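Local coordinates for protein glucokinase (Leishmania braziliensis MHOM/BR/75/M2904, PDB 6EDI) that probably phosphorylates D-glucose with ATP as the phosphate donor, as a dimeric glucokinase of the actin-like ATPase superfamily, at residues A[45-56]-A[81-91]; A[273-281]-A[326-336]. One frame throughout, in Å; residues are numbered along the deposited sequence.

Contact 1: residues A[45-56]-A[81-91]; sequences CDVGGTSARVGF and IRQLLEFFDEV
Ala52 sits between two side chains of the helix. Its CB lies 3.7 Å from Leu84 CD2 and 3.8 Å from Phe87 CE2. Leu84 also meets the neighbouring strand, with CD2 3.8 Å from Val47 CG2. Val47 sends its other methyl, CG1, to Ile81 CD1.

Phe88 offers its ring edge to both strands. Val54 CG1 lies 3.9 Å from Phe88 CE1, and Cys45 SG lies near the plane of the Phe88 ring, 5.2 Å from its centroid. This is a sulfur-aromatic contact at the edge. The Cys45 sulfur stands anti to the backbone N (chi1 174°), which carries it to the ring rim. Farther along, Val91 divides its methyls: Val91 CG2 meets Val54 CG1, and Val91 CG1 lies 4.0 Å from Phe56 CZ.

The strands form a hairpin, closed by a type II' turn from Gly48 to Ser51. Alternation along them turns Cys45, Val47, Ala52 and Val54 to the helix. Strand 51-56 and helix 84-91 run at 33° to each other, with axes 9.6 Å apart.

Phe74 of strand 67-75 stacks on Phe87, and Val115 of strand 110-117 touches Cys45, Leu84 and Phe88. The helix thus packs on one face of the six-stranded mixed sheet.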
loop_
_atom_site.group_PDB
_atom_site.type_symbol
_atom_site.label_atom_id
_atom_site.label_comp_id
_atom_site.label_asym_id
_atom_site.label_seq_id
_atom_site.Cartn_x
_atom_site.Cartn_y
_atom_site.Cartn_z
ATOM N N CYS A 45 10.707 21.125 6.416
ATOM C CA CYS A 45 11.496 20.825 7.600
ATOM C C CYS A 45 11.858 19.352 7.556
ATOM O O CYS A 45 11.030 18.511 7.221
ATOM C CB CYS A 45 10.717 21.156 8.877
ATOM S SG CYS A 45 11.522 20.677 10.436
ATOM N N ASP A 46 13.111 19.046 7.865
ATOM C CA ASP A 46 13.545 17.662 7.948
ATOM C C ASP A 46 14.439 17.528 9.172
ATOM O O ASP A 46 15.216 18.438 9.485
ATOM C CB ASP A 46 14.273 17.242 6.669
ATOM C CG ASP A 46 14.926 15.867 6.783
ATOM O OD1 ASP A 46 16.092 15.799 7.226
ATOM O OD2 ASP A 46 14.280 14.854 6.423
ATOM N N VAL A 47 14.291 16.415 9.887
ATOM C CA VAL A 47 15.130 16.125 11.045
ATOM C C VAL A 47 16.023 14.915 10.761
ATOM O O VAL A 47 15.561 13.915 10.222
ATOM C CB VAL A 47 14.279 15.852 12.280
ATOM C CG1 VAL A 47 15.167 15.601 13.480
ATOM C CG2 VAL A 47 13.383 17.035 12.559
ATOM N N GLY A 48 17.308 15.020 11.085
ATOM C CA GLY A 48 18.236 13.903 10.933
ATOM C C GLY A 48 19.556 14.177 11.635
ATOM O O GLY A 48 20.207 15.194 11.369
ATOM N N GLY A 49 19.960 13.284 12.534
ATOM C CA GLY A 49 21.140 13.528 13.346
ATOM C C GLY A 49 20.870 14.578 14.410
ATOM O O GLY A 49 19.915 14.464 15.176
ATOM N N THR A 50 21.717 15.601 14.459
ATOM C CA THR A 50 21.547 16.702 15.404
ATOM C C THR A 50 20.989 17.912 14.710
ATOM O O THR A 50 21.091 19.030 15.222
ATOM C CB THR A 50 22.885 17.164 15.988
ATOM O OG1 THR A 50 23.931 16.988 15.021
ATOM C CG2 THR A 50 23.190 16.394 17.215
ATOM N N SER A 51 20.410 17.691 13.537
ATOM C CA SER A 51 20.188 18.781 12.610
ATOM C C SER A 51 18.750 18.852 12.138
ATOM O O SER A 51 18.215 17.888 11.583
ATOM C CB SER A 51 21.115 18.619 11.414
ATOM O OG SER A 51 21.001 17.309 10.896
ATOM N N ALA A 52 18.130 20.002 12.365
ATOM C CA ALA A 52 16.768 20.234 11.925
ATOM C C ALA A 52 16.779 21.383 10.930
ATOM O O ALA A 52 16.931 22.541 11.314
ATOM C CB ALA A 52 15.876 20.559 13.120
ATOM N N ARG A 53 16.638 21.079 9.646
ATOM C CA ARG A 53 16.608 22.149 8.664
ATOM C C ARG A 53 15.175 22.626 8.550
ATOM O O ARG A 53 14.266 21.822 8.396
ATOM C CB ARG A 53 17.159 21.668 7.320
ATOM C CG ARG A 53 18.605 21.190 7.430
ATOM C CD ARG A 53 19.132 20.577 6.151
ATOM N NE ARG A 53 18.419 19.354 5.796
ATOM C CZ ARG A 53 18.782 18.553 4.801
ATOM N NH1 ARG A 53 19.854 18.856 4.077
ATOM N NH2 ARG A 53 18.085 17.453 4.538
ATOM N N VAL A 54 14.967 23.934 8.670
ATOM C CA VAL A 54 13.618 24.497 8.614
ATOM C C VAL A 54 13.619 25.595 7.562
ATOM O O VAL A 54 14.476 26.463 7.584
ATOM C CB VAL A 54 13.237 25.125 9.965
ATOM C CG1 VAL A 54 11.802 25.630 9.952
ATOM C CG2 VAL A 54 13.437 24.137 11.079
ATOM N N GLY A 55 12.669 25.578 6.639
ATOM C CA GLY A 55 12.651 26.627 5.640
ATOM C C GLY A 55 11.404 26.665 4.779
ATOM O O GLY A 55 10.328 26.269 5.203
ATOM N N PHE A 56 11.575 27.152 3.557
ATOM C CA PHE A 56 10.459 27.475 2.682
ATOM C C PHE A 56 10.794 27.036 1.276
ATOM O O PHE A 56 11.955 27.074 0.863
ATOM C CB PHE A 56 10.211 28.986 2.711
ATOM C CG PHE A 56 9.922 29.509 4.069
ATOM C CD1 PHE A 56 8.640 29.450 4.585
ATOM C CD2 PHE A 56 10.948 30.023 4.857
ATOM C CE1 PHE A 56 8.369 29.913 5.859
ATOM C CE2 PHE A 56 10.699 30.493 6.130
ATOM C CZ PHE A 56 9.411 30.445 6.637
ATOM N N ILE A 81 13.188 15.989 20.285
ATOM C CA ILE A 81 12.363 16.357 19.126
ATOM C C ILE A 81 11.476 17.573 19.386
ATOM O O ILE A 81 11.078 18.274 18.450
ATOM C CB ILE A 81 11.475 15.167 18.657
ATOM C CG1 ILE A 81 10.982 15.380 17.226
ATOM C CG2 ILE A 81 10.303 14.954 19.600
ATOM C CD1 ILE A 81 12.098 15.367 16.209
ATOM N N ARG A 82 11.152 17.812 20.654
ATOM C CA ARG A 82 10.288 18.930 21.029
ATOM C C ARG A 82 11.006 20.262 20.840
ATOM O O ARG A 82 10.382 21.319 20.843
ATOM C CB ARG A 82 9.808 18.768 22.475
ATOM C CG ARG A 82 8.905 17.550 22.682
ATOM C CD ARG A 82 8.786 17.149 24.139
ATOM N NE ARG A 82 10.039 16.611 24.664
ATOM C CZ ARG A 82 10.167 16.056 25.866
ATOM N NH1 ARG A 82 9.119 15.968 26.673
ATOM N NH2 ARG A 82 11.346 15.596 26.265
ATOM N N GLN A 83 12.320 20.206 20.653
ATOM C CA GLN A 83 13.097 21.406 20.345
ATOM C C GLN A 83 12.706 22.019 18.990
ATOM O O GLN A 83 13.027 23.169 18.715
ATOM C CB GLN A 83 14.605 21.125 20.412
ATOM C CG GLN A 83 15.480 22.382 20.390
ATOM C CD GLN A 83 16.934 22.119 20.765
ATOM O OE1 GLN A 83 17.371 20.967 20.853
ATOM N NE2 GLN A 83 17.688 23.192 20.997
ATOM N N LEU A 84 11.986 21.268 18.153
ATOM C CA LEU A 84 11.471 21.842 16.910
ATOM C C LEU A 84 10.630 23.085 17.217
ATOM O O LEU A 84 10.662 24.050 16.466
ATOM C CB LEU A 84 10.650 20.821 16.101
ATOM C CG LEU A 84 11.393 19.580 15.594
ATOM C CD1 LEU A 84 10.540 18.794 14.632
ATOM C CD2 LEU A 84 12.667 19.981 14.910
ATOM N N LEU A 85 9.909 23.064 18.339
ATOM C CA LEU A 85 9.038 24.181 18.720
ATOM C C LEU A 85 9.825 25.474 18.894
ATOM O O LEU A 85 9.403 26.541 18.439
ATOM C CB LEU A 85 8.245 23.864 19.993
ATOM C CG LEU A 85 6.926 23.112 19.808
ATOM C CD1 LEU A 85 7.178 21.716 19.292
ATOM C CD2 LEU A 85 6.125 23.052 21.101
ATOM N N GLU A 86 10.972 25.374 19.552
ATOM C CA GLU A 86 11.854 26.519 19.698
ATOM C C GLU A 86 12.229 27.038 18.328
ATOM O O GLU A 86 12.167 28.242 18.075
ATOM C CB GLU A 86 13.116 26.124 20.453
ATOM C CG GLU A 86 12.840 25.394 21.745
ATOM C CD GLU A 86 14.029 25.396 22.661
ATOM O OE1 GLU A 86 15.124 25.813 22.219
ATOM O OE2 GLU A 86 13.860 24.988 23.828
ATOM N N PHE A 87 12.603 26.118 17.439
ATOM C CA PHE A 87 13.074 26.490 16.105
ATOM C C PHE A 87 11.986 27.206 15.301
ATOM O O PHE A 87 12.239 28.244 14.689
ATOM C CB PHE A 87 13.580 25.267 15.331
ATOM C CG PHE A 87 14.689 24.519 16.017
ATOM C CD1 PHE A 87 15.522 25.155 16.926
ATOM C CD2 PHE A 87 14.887 23.168 15.755
ATOM C CE1 PHE A 87 16.540 24.461 17.567
ATOM C CE2 PHE A 87 15.905 22.460 16.382
ATOM C CZ PHE A 87 16.739 23.110 17.291
ATOM N N PHE A 88 10.780 26.649 15.304
ATOM C CA PHE A 88 9.683 27.265 14.569
ATOM C C PHE A 88 9.405 28.666 15.109
ATOM O O PHE A 88 9.168 29.602 14.344
ATOM C CB PHE A 88 8.426 26.402 14.635
ATOM C CG PHE A 88 8.596 25.039 14.042
ATOM C CD1 PHE A 88 9.523 24.817 13.026
ATOM C CD2 PHE A 88 7.837 23.972 14.510
ATOM C CE1 PHE A 88 9.691 23.537 12.481
ATOM C CE2 PHE A 88 7.996 22.699 13.982
ATOM C CZ PHE A 88 8.925 22.482 12.961
ATOM N N ASP A 89 9.470 28.814 16.430
ATOM C CA ASP A 89 9.280 30.128 17.031
ATOM C C ASP A 89 10.409 31.111 16.668
ATOM O O ASP A 89 10.138 32.272 16.364
ATOM C CB ASP A 89 9.083 30.032 18.544
ATOM C CG ASP A 89 8.438 31.276 19.117
ATOM O OD1 ASP A 89 7.199 31.405 18.999
ATOM O OD2 ASP A 89 9.167 32.132 19.665
ATOM N N GLU A 90 11.661 30.654 16.669
ATOM C CA GLU A 90 12.764 31.519 16.230
ATOM C C GLU A 90 12.605 31.985 14.781
ATOM O O GLU A 90 12.978 33.107 14.440
ATOM C CB GLU A 90 14.125 30.834 16.395
ATOM C CG GLU A 90 14.492 30.470 17.816
ATOM C CD GLU A 90 15.970 30.666 18.104
ATOM O OE1 GLU A 90 16.793 29.828 17.674
ATOM O OE2 GLU A 90 16.306 31.671 18.763
ATOM N N VAL A 91 12.067 31.119 13.924
ATOM C CA VAL A 91 11.848 31.484 12.524
ATOM C C VAL A 91 10.728 32.509 12.446
ATOM O O VAL A 91 10.836 33.535 11.757
ATOM C CB VAL A 91 11.473 30.258 11.669
ATOM C CG1 VAL A 91 11.036 30.687 10.265
ATOM C CG2 VAL A 91 12.637 29.287 11.587
#

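Contact 2: residues A[273-281]-A[326-336]; sequences PIWEAASNG and LYKNLIGLTAE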
loop_
_atom_site.group_PDB
_atom_site.type_symbol
_atom_site.label_atom_id
_atom_site.label_comp_id
_atom_site.label_asym_id
_atom_site.label_seq_id
_atom_site.Cartn_x
_atom_site.Cartn_y
_atom_site.Cartn_z
ATOM N N PRO A 273 15.077 -14.059 7.239
ATOM C CA PRO A 273 15.555 -12.709 7.552
ATOM C C PRO A 273 14.761 -11.745 6.698
ATOM O O PRO A 273 14.154 -12.201 5.731
ATOM C CB PRO A 273 17.019 -12.743 7.116
ATOM C CG PRO A 273 17.069 -13.760 6.006
ATOM C CD PRO A 273 15.933 -14.750 6.256
ATOM N N ILE A 274 14.744 -10.462 7.033
ATOM C CA ILE A 274 13.974 -9.513 6.239
ATOM C C ILE A 274 14.766 -9.096 4.999
ATOM O O ILE A 274 16.000 -9.180 4.991
ATOM C CB ILE A 274 13.521 -8.317 7.072
ATOM C CG1 ILE A 274 14.721 -7.496 7.580
ATOM C CG2 ILE A 274 12.737 -8.792 8.269
ATOM C CD1 ILE A 274 14.300 -6.305 8.450
ATOM N N TRP A 275 14.066 -8.677 3.949
ATOM C CA TRP A 275 14.721 -8.280 2.700
ATOM C C TRP A 275 15.789 -7.218 2.924
ATOM O O TRP A 275 16.813 -7.203 2.245
ATOM C CB TRP A 275 13.701 -7.732 1.703
ATOM C CG TRP A 275 12.993 -8.775 0.912
ATOM C CD1 TRP A 275 11.695 -9.162 1.054
ATOM C CD2 TRP A 275 13.534 -9.566 -0.164
ATOM N NE1 TRP A 275 11.394 -10.142 0.142
ATOM C CE2 TRP A 275 12.500 -10.408 -0.622
ATOM C CE3 TRP A 275 14.787 -9.642 -0.783
ATOM C CZ2 TRP A 275 12.680 -11.321 -1.676
ATOM C CZ3 TRP A 275 14.967 -10.541 -1.832
ATOM C CH2 TRP A 275 13.918 -11.378 -2.263
ATOM N N GLU A 276 15.520 -6.317 3.862
ATOM C CA GLU A 276 16.458 -5.242 4.193
ATOM C C GLU A 276 17.840 -5.787 4.532
ATOM O O GLU A 276 18.862 -5.208 4.157
ATOM C CB GLU A 276 15.917 -4.432 5.377
ATOM C CG GLU A 276 16.961 -3.591 6.119
ATOM C CD GLU A 276 16.340 -2.750 7.215
ATOM O OE1 GLU A 276 16.352 -3.189 8.380
ATOM O OE2 GLU A 276 15.835 -1.653 6.904
ATOM N N ALA A 277 17.863 -6.915 5.235
ATOM C CA ALA A 277 19.118 -7.491 5.701
ATOM C C ALA A 277 20.008 -7.987 4.558
ATOM O O ALA A 277 21.205 -8.143 4.732
ATOM C CB ALA A 277 18.855 -8.596 6.710
ATOM N N ALA A 278 19.421 -8.229 3.392
ATOM C CA ALA A 278 20.182 -8.667 2.222
ATOM C C ALA A 278 20.448 -7.546 1.233
ATOM O O ALA A 278 20.983 -7.795 0.155
ATOM C CB ALA A 278 19.449 -9.821 1.508
ATOM N N SER A 279 20.085 -6.313 1.583
ATOM C CA SER A 279 20.157 -5.221 0.620
ATOM C C SER A 279 20.699 -3.908 1.213
ATOM O O SER A 279 20.782 -2.900 0.512
ATOM C CB SER A 279 18.776 -5.018 -0.037
ATOM O OG SER A 279 17.753 -4.991 0.951
ATOM N N ASN A 280 21.070 -3.929 2.492
ATOM C CA ASN A 280 21.658 -2.762 3.172
ATOM C C ASN A 280 23.183 -2.852 3.378
ATOM O O ASN A 280 23.829 -3.782 2.891
ATOM C CB ASN A 280 20.973 -2.551 4.524
ATOM C CG ASN A 280 21.226 -3.695 5.492
ATOM O OD1 ASN A 280 21.805 -4.717 5.123
ATOM N ND2 ASN A 280 20.776 -3.534 6.729
ATOM N N GLY A 281 23.759 -1.890 4.105
ATOM C CA GLY A 281 25.186 -1.911 4.393
ATOM C C GLY A 281 25.620 -3.169 5.132
ATOM O O GLY A 281 26.587 -3.832 4.742
ATOM N N LEU A 326 24.031 -8.088 -3.620
ATOM C CA LEU A 326 23.307 -7.024 -2.927
ATOM C C LEU A 326 22.155 -6.510 -3.782
ATOM O O LEU A 326 21.009 -6.497 -3.343
ATOM C CB LEU A 326 24.240 -5.851 -2.572
ATOM C CG LEU A 326 23.700 -4.909 -1.481
ATOM C CD1 LEU A 326 23.801 -5.556 -0.104
ATOM C CD2 LEU A 326 24.382 -3.542 -1.475
ATOM N N TYR A 327 22.465 -6.091 -5.003
ATOM C CA TYR A 327 21.444 -5.574 -5.895
ATOM C C TYR A 327 20.534 -6.640 -6.507
ATOM O O TYR A 327 19.386 -6.359 -6.861
ATOM C CB TYR A 327 22.090 -4.693 -6.956
ATOM C CG TYR A 327 22.600 -3.421 -6.344
ATOM C CD1 TYR A 327 21.778 -2.651 -5.526
ATOM C CD2 TYR A 327 23.909 -3.003 -6.544
ATOM C CE1 TYR A 327 22.238 -1.486 -4.948
ATOM C CE2 TYR A 327 24.380 -1.842 -5.964
ATOM C CZ TYR A 327 23.535 -1.091 -5.169
ATOM O OH TYR A 327 23.988 0.064 -4.596
ATOM N N LYS A 328 21.031 -7.863 -6.636
ATOM C CA LYS A 328 20.165 -8.942 -7.097
ATOM C C LYS A 328 19.025 -9.125 -6.100
ATOM O O LYS A 328 17.873 -9.311 -6.488
ATOM C CB LYS A 328 20.955 -10.239 -7.283
ATOM C CG LYS A 328 21.699 -10.319 -8.622
ATOM C CD LYS A 328 22.104 -11.759 -8.958
ATOM C CE LYS A 328 22.940 -11.835 -10.233
ATOM N NZ LYS A 328 22.392 -10.981 -11.320
ATOM N N ASN A 329 19.358 -9.043 -4.814
ATOM C CA ASN A 329 18.363 -9.152 -3.751
ATOM C C ASN A 329 17.524 -7.898 -3.497
ATOM O O ASN A 329 16.338 -8.004 -3.143
ATOM C CB ASN A 329 19.027 -9.648 -2.472
ATOM C CG ASN A 329 19.248 -11.146 -2.508
ATOM O OD1 ASN A 329 18.388 -11.886 -2.992
ATOM N ND2 ASN A 329 20.398 -11.598 -2.029
ATOM N N LEU A 330 18.121 -6.722 -3.676
ATOM C CA LEU A 330 17.317 -5.505 -3.689
ATOM C C LEU A 330 16.223 -5.640 -4.755
ATOM O O LEU A 330 15.049 -5.367 -4.502
ATOM C CB LEU A 330 18.179 -4.275 -3.969
ATOM C CG LEU A 330 17.339 -2.998 -4.122
ATOM C CD1 LEU A 330 16.763 -2.607 -2.766
ATOM C CD2 LEU A 330 18.161 -1.860 -4.721
ATOM N N ILE A 331 16.614 -6.090 -5.942
ATOM C CA ILE A 331 15.655 -6.295 -7.020
ATOM C C ILE A 331 14.660 -7.416 -6.669
ATOM O O ILE A 331 13.463 -7.330 -7.002
ATOM C CB ILE A 331 16.376 -6.542 -8.378
ATOM C CG1 ILE A 331 17.069 -5.258 -8.848
ATOM C CG2 ILE A 331 15.395 -7.019 -9.436
ATOM C CD1 ILE A 331 16.094 -4.132 -9.144
ATOM N N GLY A 332 15.143 -8.449 -5.978
ATOM C CA GLY A 332 14.260 -9.510 -5.496
ATOM C C GLY A 332 13.137 -8.979 -4.612
ATOM O O GLY A 332 11.983 -9.412 -4.730
ATOM N N LEU A 333 13.474 -8.033 -3.731
ATOM C CA LEU A 333 12.472 -7.341 -2.925
ATOM C C LEU A 333 11.515 -6.607 -3.843
ATOM O O LEU A 333 10.300 -6.684 -3.658
ATOM C CB LEU A 333 13.115 -6.343 -1.953
ATOM C CG LEU A 333 12.176 -5.297 -1.336
ATOM C CD1 LEU A 333 11.147 -5.900 -0.391
ATOM C CD2 LEU A 333 12.971 -4.219 -0.622
ATOM N N THR A 334 12.056 -5.900 -4.837
ATOM C CA THR A 334 11.184 -5.187 -5.778
ATOM C C THR A 334 10.311 -6.116 -6.613
ATOM O O THR A 334 9.282 -5.700 -7.125
ATOM C CB THR A 334 11.946 -4.257 -6.731
ATOM O OG1 THR A 334 12.758 -5.032 -7.626
ATOM C CG2 THR A 334 12.810 -3.272 -5.955
ATOM N N ALA A 335 10.710 -7.369 -6.789
ATOM C CA ALA A 335 9.817 -8.274 -7.513
ATOM C C ALA A 335 8.539 -8.451 -6.702
ATOM O O ALA A 335 7.420 -8.459 -7.249
ATOM C CB ALA A 335 10.495 -9.621 -7.762
ATOM N N GLU A 336 8.704 -8.598 -5.388
ATOM C CA GLU A 336 7.550 -8.669 -4.487
ATOM C C GLU A 336 6.719 -7.377 -4.454
ATOM O O GLU A 336 5.491 -7.425 -4.491
ATOM C CB GLU A 336 7.978 -9.058 -3.062
ATOM C CG GLU A 336 8.647 -10.435 -2.924
ATOM C CD GLU A 336 7.959 -11.556 -3.699
ATOM O OE1 GLU A 336 6.715 -11.560 -3.861
ATOM O OE2 GLU A 336 8.680 -12.468 -4.145
HETATM O O HOH W 1 22.383 -10.088 -0.694
#
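Trp275 lays one face of its indole on the backbone of helix 326-336. Leu333 CA makes a CH-pi contact with the five-membered ring of Trp275, 3.9 Å from its centroid and 20° off the normal. Gly332 C lies over the same face, 3.4 Å from Trp275 CH2. Gly332 has no side chain, and this lets the ring come down onto the main chain.

Side-chain packing extends along the helix from the indole. Leu333 slides past it, its CD1 3.6 Å from Trp275 CD1, and Glu336 places CG near Trp275 NE1. Leu326 CG is anti to the backbone N (chi1 -162°), and its CD1 methyl rests against the main chain of residues 278-280, 3.5 Å from Asn280 O. Ser279 CB packs on Leu330, and Ala278 CB on Asn329 CB.

The 273-281 segment makes a short 3-10 turn at 275-278. Asn280 then N-caps helix 281-292, its OD1 accepting from Gly283 N. Helix 326-336 is part of the long helix 317-341.

Polar links are few. One water donates to Ala278 O and accepts from Asn329 ND2, at 2.8 Å from each, and so bridges the segments. Just after the turn, Ser279 OG donates back to Trp275 O at 2.7 Å, from above the carbonyl plane. Ala278 N reaches that oxygen from the opposite face. The Glu336 carboxylate hydrogen-bonds to Ser241 and His376 of its own chain and to Ser239 of the second subunit.

How the contacts relate
Contact 1 and contact 2 lie on opposite sides of the chain's centre. Their centres are 33 Å apart, and their nearest atoms are about 16 Å apart, so they do not touch. Contact 1 packs a helix on the sheet that includes strands 41-48 and 51-58. Contact 2 lies beside the other six-stranded sheet, where Val214 of strand 214-222 touches Ser279 and Leu333. Actin-like ATPases typically bind nucleotide in the cleft between two domains, each built round a sheet of this kind, and this chain is in an open conformation. The glycine-containing hairpin turn of contact 1 is consistent with the phosphate-1 hairpin of this superfamily. Contact 2 instead reaches the dimer partner.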